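PDB 6TNE: histidine kinase from Caulobacter vibrioides, which autophosphorylates as a hybrid sensor kinase and probably passes the phosphoryl group to its own receiver domain. Local coordinates for residues L49-V54 with P76-S81; A11-A16 with E29-E34; V6-A11 with I55-D60; G1-V6 with R23-L28. One frame throughout, in Å; residues are numbered along the deposited sequence.

Contact 1 (L49-V54 with P76-S81)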
loop_
_atom_site.group_PDB
_atom_site.type_symbol
_atom_site.label_atom_id
_atom_site.label_comp_id
_atom_site.label_asym_id
_atom_site.label_seq_id
_atom_site.Cartn_x
_atom_site.Cartn_y
_atom_site.Cartn_z
ATOM N N LEU A 49 2.453 5.260 -4.533
ATOM C CA LEU A 49 1.417 4.243 -4.479
ATOM C C LEU A 49 1.221 3.859 -3.029
ATOM O O LEU A 49 2.210 3.622 -2.322
ATOM C CB LEU A 49 1.857 3.000 -5.277
ATOM C CG LEU A 49 0.935 1.770 -5.243
ATOM C CD1 LEU A 49 -0.423 2.008 -5.875
ATOM C CD2 LEU A 49 1.605 0.588 -5.907
ATOM N N LEU A 50 -0.026 3.726 -2.600
ATOM C CA LEU A 50 -0.365 3.112 -1.326
ATOM C C LEU A 50 -0.923 1.723 -1.616
ATOM O O LEU A 50 -1.838 1.604 -2.435
ATOM C CB LEU A 50 -1.465 3.923 -0.627
ATOM C CG LEU A 50 -2.068 3.297 0.632
ATOM C CD1 LEU A 50 -1.046 3.092 1.706
ATOM C CD2 LEU A 50 -3.240 4.106 1.125
ATOM N N ILE A 51 -0.392 0.701 -0.956
ATOM C CA ILE A 51 -0.969 -0.639 -0.972
ATOM C C ILE A 51 -1.376 -0.920 0.460
ATOM O O ILE A 51 -0.541 -0.786 1.362
ATOM C CB ILE A 51 0.026 -1.705 -1.436
ATOM C CG1 ILE A 51 0.525 -1.400 -2.852
ATOM C CG2 ILE A 51 -0.670 -3.079 -1.397
ATOM C CD1 ILE A 51 1.617 -2.367 -3.325
ATOM N N SER A 52 -2.645 -1.247 0.711
ATOM C CA SER A 52 -3.075 -1.470 2.080
ATOM C C SER A 52 -4.009 -2.645 2.175
ATOM O O SER A 52 -4.926 -2.801 1.354
ATOM C CB SER A 52 -3.813 -0.243 2.617
ATOM O OG SER A 52 -4.156 -0.393 3.989
ATOM N N ASP A 53 -3.823 -3.456 3.212
ATOM C CA ASP A 53 -4.836 -4.414 3.631
ATOM C C ASP A 53 -6.098 -3.666 4.035
ATOM O O ASP A 53 -6.055 -2.496 4.426
ATOM C CB ASP A 53 -4.281 -5.252 4.806
ATOM C CG ASP A 53 -5.005 -6.586 5.037
ATOM O OD1 ASP A 53 -5.836 -6.973 4.202
ATOM O OD2 ASP A 53 -4.786 -7.201 6.117
ATOM N N VAL A 54 -7.237 -4.321 3.876
ATOM C CA VAL A 54 -8.523 -3.716 4.232
ATOM C C VAL A 54 -8.784 -3.832 5.724
ATOM O O VAL A 54 -9.033 -2.819 6.396
ATOM C CB VAL A 54 -9.659 -4.298 3.354
ATOM C CG1 VAL A 54 -11.024 -3.751 3.823
ATOM C CG2 VAL A 54 -9.384 -3.953 1.902
ATOM N N PRO A 76 -2.072 6.672 -6.669
ATOM C CA PRO A 76 -3.036 5.567 -6.676
ATOM C C PRO A 76 -2.992 4.777 -5.379
ATOM O O PRO A 76 -2.020 4.805 -4.617
ATOM C CB PRO A 76 -2.561 4.698 -7.846
ATOM C CG PRO A 76 -1.051 5.064 -8.033
ATOM C CD PRO A 76 -1.026 6.524 -7.706
ATOM N N VAL A 77 -4.069 4.053 -5.146
ATOM C CA VAL A 77 -4.257 3.253 -3.944
ATOM C C VAL A 77 -4.736 1.881 -4.374
ATOM O O VAL A 77 -5.660 1.785 -5.199
ATOM C CB VAL A 77 -5.266 3.904 -2.972
ATOM C CG1 VAL A 77 -5.518 3.011 -1.769
ATOM C CG2 VAL A 77 -4.852 5.348 -2.624
ATOM N N MET A 78 -4.148 0.836 -3.815
ATOM C CA MET A 78 -4.528 -0.538 -4.093
ATOM C C MET A 78 -4.832 -1.219 -2.783
ATOM O O MET A 78 -3.955 -1.302 -1.898
ATOM C CB MET A 78 -3.368 -1.241 -4.746
ATOM C CG MET A 78 -3.648 -2.663 -5.081
ATOM S SD MET A 78 -2.402 -3.473 -6.066
ATOM C CE MET A 78 -0.911 -3.194 -5.204
ATOM N N PHE A 79 -6.061 -1.662 -2.606
ATOM C CA PHE A 79 -6.460 -2.430 -1.443
ATOM C C PHE A 79 -6.299 -3.899 -1.722
ATOM O O PHE A 79 -6.579 -4.359 -2.828
ATOM C CB PHE A 79 -7.907 -2.123 -1.084
ATOM C CG PHE A 79 -8.077 -0.764 -0.484
ATOM C CD1 PHE A 79 -7.426 -0.429 0.724
ATOM C CD2 PHE A 79 -8.820 0.202 -1.126
ATOM C CE1 PHE A 79 -7.543 0.850 1.272
ATOM C CE2 PHE A 79 -8.915 1.483 -0.590
ATOM C CZ PHE A 79 -8.292 1.798 0.597
ATOM N N ILE A 80 -5.896 -4.632 -0.707
ATOM C CA ILE A 80 -5.743 -6.073 -0.769
ATOM C C ILE A 80 -6.588 -6.686 0.340
ATOM O O ILE A 80 -6.687 -6.138 1.440
ATOM C CB ILE A 80 -4.264 -6.510 -0.688
ATOM C CG1 ILE A 80 -3.576 -6.130 0.627
ATOM C CG2 ILE A 80 -3.464 -5.927 -1.892
ATOM C CD1 ILE A 80 -2.185 -6.627 0.744
ATOM N N SER A 81 -7.191 -7.841 0.068
ATOM C CA SER A 81 -7.944 -8.515 1.129
ATOM C C SER A 81 -8.292 -9.912 0.673
ATOM O O SER A 81 -8.467 -10.159 -0.526
ATOM C CB SER A 81 -9.278 -7.828 1.482
ATOM O OG SER A 81 -9.904 -8.470 2.594
HETATM O O HOH W 1 -8.326 -7.554 4.653
#

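Contact 2 (A11-A16 with E29-E34)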
loop_
_atom_site.group_PDB
_atom_site.type_symbol
_atom_site.label_atom_id
_atom_site.label_comp_id
_atom_site.label_asym_id
_atom_site.label_seq_id
_atom_site.Cartn_x
_atom_site.Cartn_y
_atom_site.Cartn_z
ATOM N N ALA A 11 4.670 -11.699 7.839
ATOM C CA ALA A 11 5.284 -12.529 6.808
ATOM C C ALA A 11 4.727 -12.211 5.416
ATOM O O ALA A 11 5.468 -12.238 4.435
ATOM C CB ALA A 11 5.094 -14.001 7.156
ATOM N N VAL A 12 3.422 -11.894 5.308
ATOM C CA VAL A 12 2.845 -11.503 4.018
ATOM C C VAL A 12 3.443 -10.178 3.557
ATOM O O VAL A 12 3.888 -10.027 2.401
ATOM C CB VAL A 12 1.318 -11.393 4.173
ATOM C CG1 VAL A 12 0.673 -10.756 2.954
ATOM C CG2 VAL A 12 0.743 -12.785 4.524
ATOM N N ARG A 13 3.497 -9.195 4.462
ATOM C CA ARG A 13 4.033 -7.900 4.103
ATOM C C ARG A 13 5.493 -8.002 3.709
ATOM O O ARG A 13 5.941 -7.386 2.731
ATOM C CB ARG A 13 3.886 -6.956 5.285
ATOM C CG ARG A 13 4.260 -5.546 4.929
ATOM C CD ARG A 13 4.274 -4.646 6.181
ATOM N NE ARG A 13 5.341 -5.028 7.094
ATOM C CZ ARG A 13 5.196 -5.557 8.298
ATOM N NH1 ARG A 13 3.987 -5.765 8.843
ATOM N NH2 ARG A 13 6.276 -5.912 8.961
ATOM N N SER A 14 6.275 -8.768 4.487
ATOM C CA SER A 14 7.725 -8.811 4.262
ATOM C C SER A 14 8.047 -9.476 2.941
ATOM O O SER A 14 8.966 -9.033 2.246
ATOM C CB SER A 14 8.416 -9.596 5.381
ATOM O OG SER A 14 8.222 -9.018 6.642
ATOM N N VAL A 15 7.357 -10.570 2.608
ATOM C CA VAL A 15 7.593 -11.220 1.318
ATOM C C VAL A 15 7.337 -10.231 0.190
ATOM O O VAL A 15 8.163 -10.054 -0.719
ATOM C CB VAL A 15 6.730 -12.483 1.182
ATOM C CG1 VAL A 15 6.693 -12.985 -0.264
ATOM C CG2 VAL A 15 7.177 -13.563 2.155
ATOM N N ALA A 16 6.158 -9.603 0.206
ATOM C CA ALA A 16 5.785 -8.706 -0.887
ATOM C C ALA A 16 6.737 -7.525 -0.954
ATOM O O ALA A 16 7.150 -7.101 -2.053
ATOM C CB ALA A 16 4.327 -8.248 -0.720
ATOM N N GLU A 29 7.274 0.178 4.844
ATOM C CA GLU A 29 6.344 -0.783 5.430
ATOM C C GLU A 29 5.663 -0.208 6.662
ATOM O O GLU A 29 6.318 0.474 7.476
ATOM C CB GLU A 29 7.092 -2.039 5.842
ATOM C CG GLU A 29 7.573 -2.868 4.650
ATOM C CD GLU A 29 8.385 -4.071 5.119
ATOM O OE1 GLU A 29 7.805 -4.981 5.757
ATOM O OE2 GLU A 29 9.604 -4.101 4.853
ATOM N N ALA A 30 4.397 -0.553 6.841
ATOM C CA ALA A 30 3.672 -0.204 8.051
ATOM C C ALA A 30 2.827 -1.410 8.435
ATOM O O ALA A 30 2.317 -2.120 7.563
ATOM C CB ALA A 30 2.779 1.024 7.801
ATOM N N ALA A 31 2.629 -1.623 9.742
ATOM C CA ALA A 31 1.833 -2.735 10.213
ATOM C C ALA A 31 0.421 -2.325 10.588
ATOM O O ALA A 31 -0.396 -3.199 10.882
ATOM C CB ALA A 31 2.482 -3.403 11.425
ATOM N N ASP A 32 0.114 -1.040 10.582
ATOM C CA ASP A 32 -1.228 -0.598 10.936
ATOM C C ASP A 32 -1.432 0.807 10.398
ATOM O O ASP A 32 -0.499 1.469 9.923
ATOM C CB ASP A 32 -1.547 -0.666 12.428
ATOM C CG ASP A 32 -0.617 0.097 13.243
ATOM O OD1 ASP A 32 -0.269 1.238 12.976
ATOM O OD2 ASP A 32 -0.187 -0.457 14.239
ATOM N N GLY A 33 -2.684 1.252 10.454
ATOM C CA GLY A 33 -3.020 2.535 9.875
ATOM C C GLY A 33 -2.449 3.710 10.608
ATOM O O GLY A 33 -2.113 4.720 10.004
ATOM N N GLU A 34 -2.346 3.606 11.921
ATOM C CA GLU A 34 -1.799 4.706 12.681
ATOM C C GLU A 34 -0.311 4.956 12.306
ATOM O O GLU A 34 0.118 6.102 12.098
ATOM C CB GLU A 34 -2.160 4.412 14.146
ATOM C CG GLU A 34 -3.817 4.341 14.383
ATOM C CD GLU A 34 -4.667 2.966 14.121
ATOM O OE1 GLU A 34 -5.886 2.901 14.443
ATOM O OE2 GLU A 34 -4.209 1.929 13.621
HETATM O O HOH W 2 9.071 -6.467 7.649
#

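Contact 3 (V6-A11 with I55-D60)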
loop_
_atom_site.group_PDB
_atom_site.type_symbol
_atom_site.label_atom_id
_atom_site.label_comp_id
_atom_site.label_asym_id
_atom_site.label_seq_id
_atom_site.Cartn_x
_atom_site.Cartn_y
_atom_site.Cartn_z
ATOM N N VAL A 6 1.009 -1.259 3.646
ATOM C CA VAL A 6 0.404 -1.366 4.968
ATOM C C VAL A 6 -0.252 -2.731 5.080
ATOM O O VAL A 6 -1.198 -3.040 4.348
ATOM C CB VAL A 6 -0.612 -0.244 5.190
ATOM C CG1 VAL A 6 -1.056 -0.228 6.652
ATOM C CG2 VAL A 6 -0.063 1.106 4.715
ATOM N N GLU A 7 0.249 -3.570 5.988
ATOM C CA GLU A 7 -0.228 -4.942 6.134
ATOM C C GLU A 7 0.194 -5.398 7.524
ATOM O O GLU A 7 1.370 -5.325 7.877
ATOM C CB GLU A 7 0.376 -5.811 5.020
ATOM C CG GLU A 7 0.240 -7.315 5.203
ATOM C CD GLU A 7 -1.182 -7.749 5.290
ATOM O OE1 GLU A 7 -1.861 -7.758 4.262
ATOM O OE2 GLU A 7 -1.669 -8.065 6.390
ATOM N N ASP A 8 -0.782 -5.863 8.316
ATOM C CA ASP A 8 -0.492 -6.285 9.684
ATOM C C ASP A 8 0.194 -7.636 9.753
ATOM O O ASP A 8 0.842 -7.937 10.773
ATOM C CB ASP A 8 -1.749 -6.311 10.537
ATOM C CG ASP A 8 -2.783 -7.221 9.985
ATOM O OD1 ASP A 8 -3.195 -7.032 8.838
ATOM O OD2 ASP A 8 -3.231 -8.120 10.731
ATOM N N GLU A 9 -0.020 -8.512 8.769
ATOM C CA GLU A 9 0.570 -9.836 8.804
ATOM C C GLU A 9 2.013 -9.736 8.336
ATOM O O GLU A 9 2.288 -9.536 7.145
ATOM C CB GLU A 9 -0.204 -10.754 7.888
ATOM C CG GLU A 9 0.060 -12.217 8.122
ATOM C CD GLU A 9 -1.014 -13.069 7.478
ATOM O OE1 GLU A 9 -2.117 -12.523 7.220
ATOM O OE2 GLU A 9 -0.738 -14.256 7.202
ATOM N N ASP A 10 2.938 -9.880 9.280
ATOM C CA ASP A 10 4.335 -9.574 9.010
ATOM C C ASP A 10 4.901 -10.387 7.850
ATOM O O ASP A 10 5.611 -9.854 7.009
ATOM C CB ASP A 10 5.194 -9.725 10.264
ATOM C CG ASP A 10 4.883 -8.646 11.341
ATOM O OD1 ASP A 10 5.099 -8.975 12.525
ATOM O OD2 ASP A 10 4.404 -7.504 11.061
ATOM N N ALA A 11 4.670 -11.699 7.839
ATOM C CA ALA A 11 5.284 -12.529 6.808
ATOM C C ALA A 11 4.727 -12.211 5.416
ATOM O O ALA A 11 5.468 -12.238 4.435
ATOM C CB ALA A 11 5.094 -14.001 7.156
ATOM N N ILE A 55 -8.760 -5.047 6.250
ATOM C CA ILE A 55 -9.106 -5.294 7.648
ATOM C C ILE A 55 -7.802 -5.504 8.411
ATOM O O ILE A 55 -6.992 -6.377 8.048
ATOM C CB ILE A 55 -9.983 -6.545 7.783
ATOM C CG1 ILE A 55 -11.276 -6.362 6.972
ATOM C CG2 ILE A 55 -10.235 -6.829 9.250
ATOM C CD1 ILE A 55 -11.999 -5.021 7.199
ATOM N N MET A 56 -7.537 -4.662 9.407
ATOM C CA MET A 56 -6.298 -4.694 10.191
ATOM C C MET A 56 -6.645 -4.292 11.605
ATOM O O MET A 56 -7.579 -3.502 11.796
ATOM C CB MET A 56 -5.292 -3.661 9.672
ATOM C CG MET A 56 -4.821 -3.911 8.249
ATOM S SD MET A 56 -3.636 -2.677 7.736
ATOM C CE MET A 56 -4.671 -1.241 7.430
ATOM N N PRO A 57 -5.935 -4.797 12.612
ATOM C CA PRO A 57 -6.122 -4.234 13.967
ATOM C C PRO A 57 -5.956 -2.711 13.888
ATOM O O PRO A 57 -5.008 -2.205 13.242
ATOM C CB PRO A 57 -5.010 -4.903 14.779
ATOM C CG PRO A 57 -4.713 -6.221 14.053
ATOM C CD PRO A 57 -4.925 -5.886 12.565
ATOM N N GLY A 58 -6.874 -1.971 14.528
ATOM C CA GLY A 58 -6.912 -0.529 14.364
ATOM C C GLY A 58 -7.833 -0.123 13.215
ATOM O O GLY A 58 -8.738 -0.859 12.828
ATOM N N ILE A 59 -7.610 1.073 12.667
ATOM C CA ILE A 59 -8.445 1.531 11.560
ATOM C C ILE A 59 -8.296 0.644 10.322
ATOM O O ILE A 59 -7.216 0.121 10.012
ATOM C CB ILE A 59 -8.180 3.002 11.217
ATOM C CG1 ILE A 59 -6.737 3.227 10.685
ATOM C CG2 ILE A 59 -8.537 3.868 12.433
ATOM C CD1 ILE A 59 -6.489 4.658 10.258
ATOM N N ASP A 60 -9.387 0.489 9.597
ATOM C CA ASP A 60 -9.361 -0.252 8.335
ATOM C C ASP A 60 -8.650 0.558 7.247
ATOM O O ASP A 60 -8.461 1.775 7.351
ATOM C CB ASP A 60 -10.795 -0.582 7.898
ATOM C CG ASP A 60 -11.669 0.629 7.930
ATOM O OD1 ASP A 60 -11.741 1.372 6.915
ATOM O OD2 ASP A 60 -12.239 0.884 9.010
HETATM O O HOH W 3 -5.658 -8.612 9.230
#

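Contact 4 (G1-V6 with R23-L28)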
loop_
_atom_site.group_PDB
_atom_site.type_symbol
_atom_site.label_atom_id
_atom_site.label_comp_id
_atom_site.label_asym_id
_atom_site.label_seq_id
_atom_site.Cartn_x
_atom_site.Cartn_y
_atom_site.Cartn_z
ATOM N N GLY A 1 10.129 3.645 -7.597
ATOM C CA GLY A 1 8.827 4.125 -7.198
ATOM C C GLY A 1 8.733 3.924 -5.700
ATOM O O GLY A 1 9.142 2.866 -5.180
ATOM N N ARG A 2 8.177 4.897 -4.977
ATOM C CA ARG A 2 8.078 4.830 -3.515
ATOM C C ARG A 2 6.684 4.313 -3.134
ATOM O O ARG A 2 5.675 4.964 -3.417
ATOM C CB ARG A 2 8.336 6.199 -2.879
ATOM C CG ARG A 2 8.184 6.177 -1.358
ATOM C CD ARG A 2 8.714 7.479 -0.730
ATOM N NE ARG A 2 10.179 7.526 -0.709
ATOM C CZ ARG A 2 10.907 8.597 -0.449
ATOM N NH1 ARG A 2 10.336 9.772 -0.209
ATOM N NH2 ARG A 2 12.226 8.481 -0.451
ATOM N N ILE A 3 6.633 3.129 -2.528
ATOM C CA ILE A 3 5.376 2.455 -2.214
ATOM C C ILE A 3 5.243 2.445 -0.705
ATOM O O ILE A 3 6.158 2.001 -0.015
ATOM C CB ILE A 3 5.374 1.012 -2.751
ATOM C CG1 ILE A 3 5.558 1.022 -4.281
ATOM C CG2 ILE A 3 4.068 0.309 -2.382
ATOM C CD1 ILE A 3 5.758 -0.367 -4.849
ATOM N N LEU A 4 4.084 2.875 -0.193
ATOM C CA LEU A 4 3.751 2.677 1.215
ATOM C C LEU A 4 2.896 1.412 1.268
ATOM O O LEU A 4 1.821 1.378 0.664
ATOM C CB LEU A 4 3.003 3.913 1.744
ATOM C CG LEU A 4 2.424 3.808 3.145
ATOM C CD1 LEU A 4 3.429 3.363 4.173
ATOM C CD2 LEU A 4 1.790 5.183 3.516
ATOM N N PHE A 5 3.370 0.393 1.976
ATOM C CA PHE A 5 2.753 -0.937 1.996
ATOM C C PHE A 5 2.314 -1.199 3.426
ATOM O O PHE A 5 3.161 -1.347 4.323
ATOM C CB PHE A 5 3.761 -1.995 1.519
ATOM C CG PHE A 5 3.138 -3.283 1.079
ATOM C CD1 PHE A 5 2.302 -4.025 1.877
ATOM C CD2 PHE A 5 3.333 -3.734 -0.215
ATOM C CE1 PHE A 5 1.710 -5.204 1.410
ATOM C CE2 PHE A 5 2.767 -4.926 -0.692
ATOM C CZ PHE A 5 1.942 -5.672 0.129
ATOM N N VAL A 6 1.009 -1.259 3.646
ATOM C CA VAL A 6 0.404 -1.366 4.968
ATOM C C VAL A 6 -0.252 -2.731 5.080
ATOM O O VAL A 6 -1.198 -3.040 4.348
ATOM C CB VAL A 6 -0.612 -0.244 5.190
ATOM C CG1 VAL A 6 -1.056 -0.228 6.652
ATOM C CG2 VAL A 6 -0.063 1.106 4.715
ATOM N N ARG A 23 12.603 -5.548 -7.520
ATOM C CA ARG A 23 12.224 -4.951 -8.789
ATOM C C ARG A 23 12.507 -3.468 -8.823
ATOM O O ARG A 23 12.178 -2.802 -9.816
ATOM C CB ARG A 23 10.749 -5.194 -9.076
ATOM C CG ARG A 23 10.455 -6.647 -9.291
ATOM C CD ARG A 23 8.997 -6.935 -9.134
ATOM N NE ARG A 23 8.673 -8.174 -9.810
ATOM C CZ ARG A 23 8.857 -9.398 -9.313
ATOM N NH1 ARG A 23 9.357 -9.583 -8.080
ATOM N NH2 ARG A 23 8.515 -10.457 -10.068
ATOM N N GLY A 24 13.175 -2.947 -7.806
ATOM C CA GLY A 24 13.668 -1.592 -7.865
ATOM C C GLY A 24 12.807 -0.579 -7.146
ATOM O O GLY A 24 13.148 0.604 -7.140
ATOM N N TYR A 25 11.726 -1.007 -6.493
ATOM C CA TYR A 25 10.906 -0.065 -5.745
ATOM C C TYR A 25 11.474 0.202 -4.355
ATOM O O TYR A 25 12.126 -0.643 -3.749
ATOM C CB TYR A 25 9.487 -0.611 -5.589
ATOM C CG TYR A 25 8.798 -0.834 -6.921
ATOM C CD1 TYR A 25 8.413 0.246 -7.703
ATOM C CD2 TYR A 25 8.606 -2.113 -7.433
ATOM C CE1 TYR A 25 7.805 0.077 -8.921
ATOM C CE2 TYR A 25 7.992 -2.302 -8.656
ATOM C CZ TYR A 25 7.607 -1.201 -9.396
ATOM O OH TYR A 25 6.998 -1.362 -10.609
ATOM N N GLU A 26 11.205 1.393 -3.840
ATOM C CA GLU A 26 11.436 1.657 -2.428
ATOM C C GLU A 26 10.131 1.346 -1.727
ATOM O O GLU A 26 9.077 1.775 -2.185
ATOM C CB GLU A 26 11.823 3.119 -2.202
ATOM C CG GLU A 26 12.256 3.417 -0.782
ATOM C CD GLU A 26 12.512 4.886 -0.548
ATOM O OE1 GLU A 26 12.568 5.646 -1.536
ATOM O OE2 GLU A 26 12.638 5.271 0.632
ATOM N N VAL A 27 10.197 0.535 -0.679
ATOM C CA VAL A 27 8.975 0.107 -0.001
ATOM C C VAL A 27 9.059 0.522 1.452
ATOM O O VAL A 27 9.925 0.017 2.192
ATOM C CB VAL A 27 8.730 -1.400 -0.150
ATOM C CG1 VAL A 27 7.425 -1.756 0.514
ATOM C CG2 VAL A 27 8.681 -1.779 -1.612
ATOM N N LEU A 28 8.128 1.396 1.861
ATOM C CA LEU A 28 8.009 1.819 3.242
ATOM C C LEU A 28 6.927 0.945 3.851
ATOM O O LEU A 28 5.760 0.998 3.440
ATOM C CB LEU A 28 7.557 3.271 3.284
ATOM C CG LEU A 28 8.488 4.285 2.602
ATOM C CD1 LEU A 28 8.005 5.709 2.769
ATOM C CD2 LEU A 28 9.896 4.181 3.158
#

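Contact 1 (L49-V54 with P76-S81)
Ile51 and Met78 lie side by side on one face of two parallel central strands, whose axes approach to 4.6 Å. Met78 leaves with CG anti to its backbone N and folds only at the last bond (chi3 53°), bringing CE back against CG1 and CD1 of Ile51. The 3.3 Å from Met78 CE to Ile51 CD1 is tighter than normal contact and doubtful in detail. Beyond it Ile80 CG2 meets Ile51 CG2, while at the start of the pair the Leu49 side chain meets Pro76 at about a right angle, its CD1 against Pro76 CG. The opposite face carries Leu50 and Val77, which run alongside each other with CD2 of Leu50 3.8 Å from CG1 of Val77. Phe79 turns an edge to the Ser52 carbonyl, whose O lies 3.5 Å from Phe79 CD1, and Val77 CG1 lies over one ring face, offset toward the rim. Helix 61-72 covers this side. Four backbone bonds join the strands, such as Met78 N to Leu50 O at 2.8 Å; a fifth, Val54 N to Ile80 O, is weak. At that end Asp53 takes chi1 -160°, which brings OD1 within 3.0 Å of Ile80 O, a pair of acceptors. Water 1 donates to Asp53 OD1 at 2.6 Å and bridges to Ser81 OG, itself held by Tyr83 N, while Lys103 forms a salt bridge to the same OD1. The apolar grip thus gives way to a polar strand end, where Lys103 and the water probably offset the crowding of oxygens round Asp53, by its place probably the phosphoacceptor.

Contact 2 (A11-A16 with E29-E34)
Arg13 reaches from its helix across to Glu29 on the edge strand, and the two side chains slant past each other with guanidinium and carboxylate planes 38° apart. The extended start of Arg13 ends in a bend at CG-CD (chi3 67°), which presents NE rather than the terminal nitrogens to the acid. NE donates to Glu29 OE1 at 2.8 Å, fairly straight at 160°, with the oxygen close to the guanidinium plane and Glu29 OE1 using its anti lone pair. The aliphatic parts touch as well: Arg13 CD lies 3.9 Å from Glu29 CB, and 3.5 Å from Ala30 O. Farther out, the guanidinium reaches Ala31, with NH1 3.8 Å from Ala31 CB. Water 2 fastens the outer side: it donates to Glu29 OE1 at 2.7 Å and to Ser14 OG at 2.9 Å, and accepts from Arg13 NH2. Both charges have second partners. Arg13 NH1 pairs with Asp10 and the Glu7 carbonyl, and Glu29 OE2 with Arg21 at the far end of the same helix; Ser14 OG also bonds back to Asp10 O. The acid is therefore held at both oxygens by arginines of one helix. Such a polar surface link ties the helix of the beta-alpha-beta unit strand 2-6, helix 10-21, strand 26-30 to its second strand, in the CheY-like (beta/alpha)5 fold of receiver domains, with strand order 2-1-3-4-5.

Contact 3 (V6-A11 with I55-D60)
Asp8 and Met56 bring two loops together at the C-terminal end of the parallel sheet, their CA atoms 6.0 Å apart, the closest CA pair between the two segments. Met56 spans the gap. Its chain bends at chi3 (-75°), so that the thioether crosses Val6 at about a right angle, with SD 3.7 Å and CE 3.8 Å from Val6 CG1. Nearer the backbone, Met56 CG lies 3.6 Å from Asp8 OD1. The carboxylate of Asp8 stands between its own backbone N and carbonyl carbon (chi1 59°), which turns OD2 toward the Pro57 ring; it comes 3.4 Å from Pro57 CD, the two side chains meeting at about a right angle. These loops border the acidic pocket of the receiver fold: by position Glu7 and Asp8 probably correspond to the acidic pair that, with the phosphoacceptor and the carbonyl two residues on, binds magnesium in receiver domains. Here that carbonyl is Ile55 O, and Asp53 OD2 lies close to both acids. Water 3 occupies the span between Asp8 OD2 and Ile55 O, 2.9 Å from each and placed to donate, although acceptors around it outnumber its protons. Next to Asp8, Glu7 bends so that OE2 receives Glu9 N at 2.9 Å, an almost straight bond (170°) on its anti lone pair, while OE1 forms a salt bridge to Lys103. Asp8 N is buried in the contact without a partner.

Contact 4 (G1-V6 with R23-L28)
Gly1-Val6 and Arg23-Leu28 form one of the two edge pairs of the parallel sheet, joined by helix 10-21 in a beta-alpha-beta crossover. The helix ends in a Schellman motif whose C-prime residue, Gly24, lets the chain turn into Tyr25 and the edge strand. Arg2 and Glu26 point the same way from one face and lie side by side, guanidinium and carboxylate planes 87° apart. Arg2 bends at chi3 (-75°) and grips a single oxygen side-on: NE and NH2 donate to Glu26 OE1, at 3.2 Å and 3.1 Å. OE1 lies near the guanidinium plane, but NE comes at it from above the carboxylate plane, whereas NH2 reaches it on the syn side. Arg2 NH1 goes instead to Thr46 OG1. Leu28 closes along the same face, its CD1 4.0 Å from Arg2 CD. Between the faces the backbones are laced in the regular parallel pattern of this sheet, in which Ile3 N bonds to Glu26 O and Leu28 N to Ile3 O, both at 2.8 Å, and Phe5 N to Leu28 O follows. The other face is apolar. Ile3 CD1 comes obliquely to the Tyr25 ring in an off-centre CH-pi contact, 4.2 Å from the ring centroid, while Gly1 O approaches the ring edge. Farther along, Phe5 CB meets Val27 CG1 at 3.8 Å. Phe5 and Val27 lie under helix 10-21, and Tyr25 under helix 107-118, whereas Glu26 is exposed on the opposite face.

Contacts 1 and 4 are strand pairs of the same parallel sheet, set next to each other because strand 2-6 bonds to strand 49-53. Contact 1 lies in the centre, buried and mainly apolar, whereas contact 4 takes in the sheet edge and adds a solvent-facing ion pair. Contact 2 is a surface link from helix 10-21 to that edge strand, carried by charges and water. Contact 3, partly buried, joins loops beyond the strand ends through methionine packing and carboxylates. It shares Val6 with contact 4 and Ala11 with contact 2, and brings its acids up to Asp53 of contact 1.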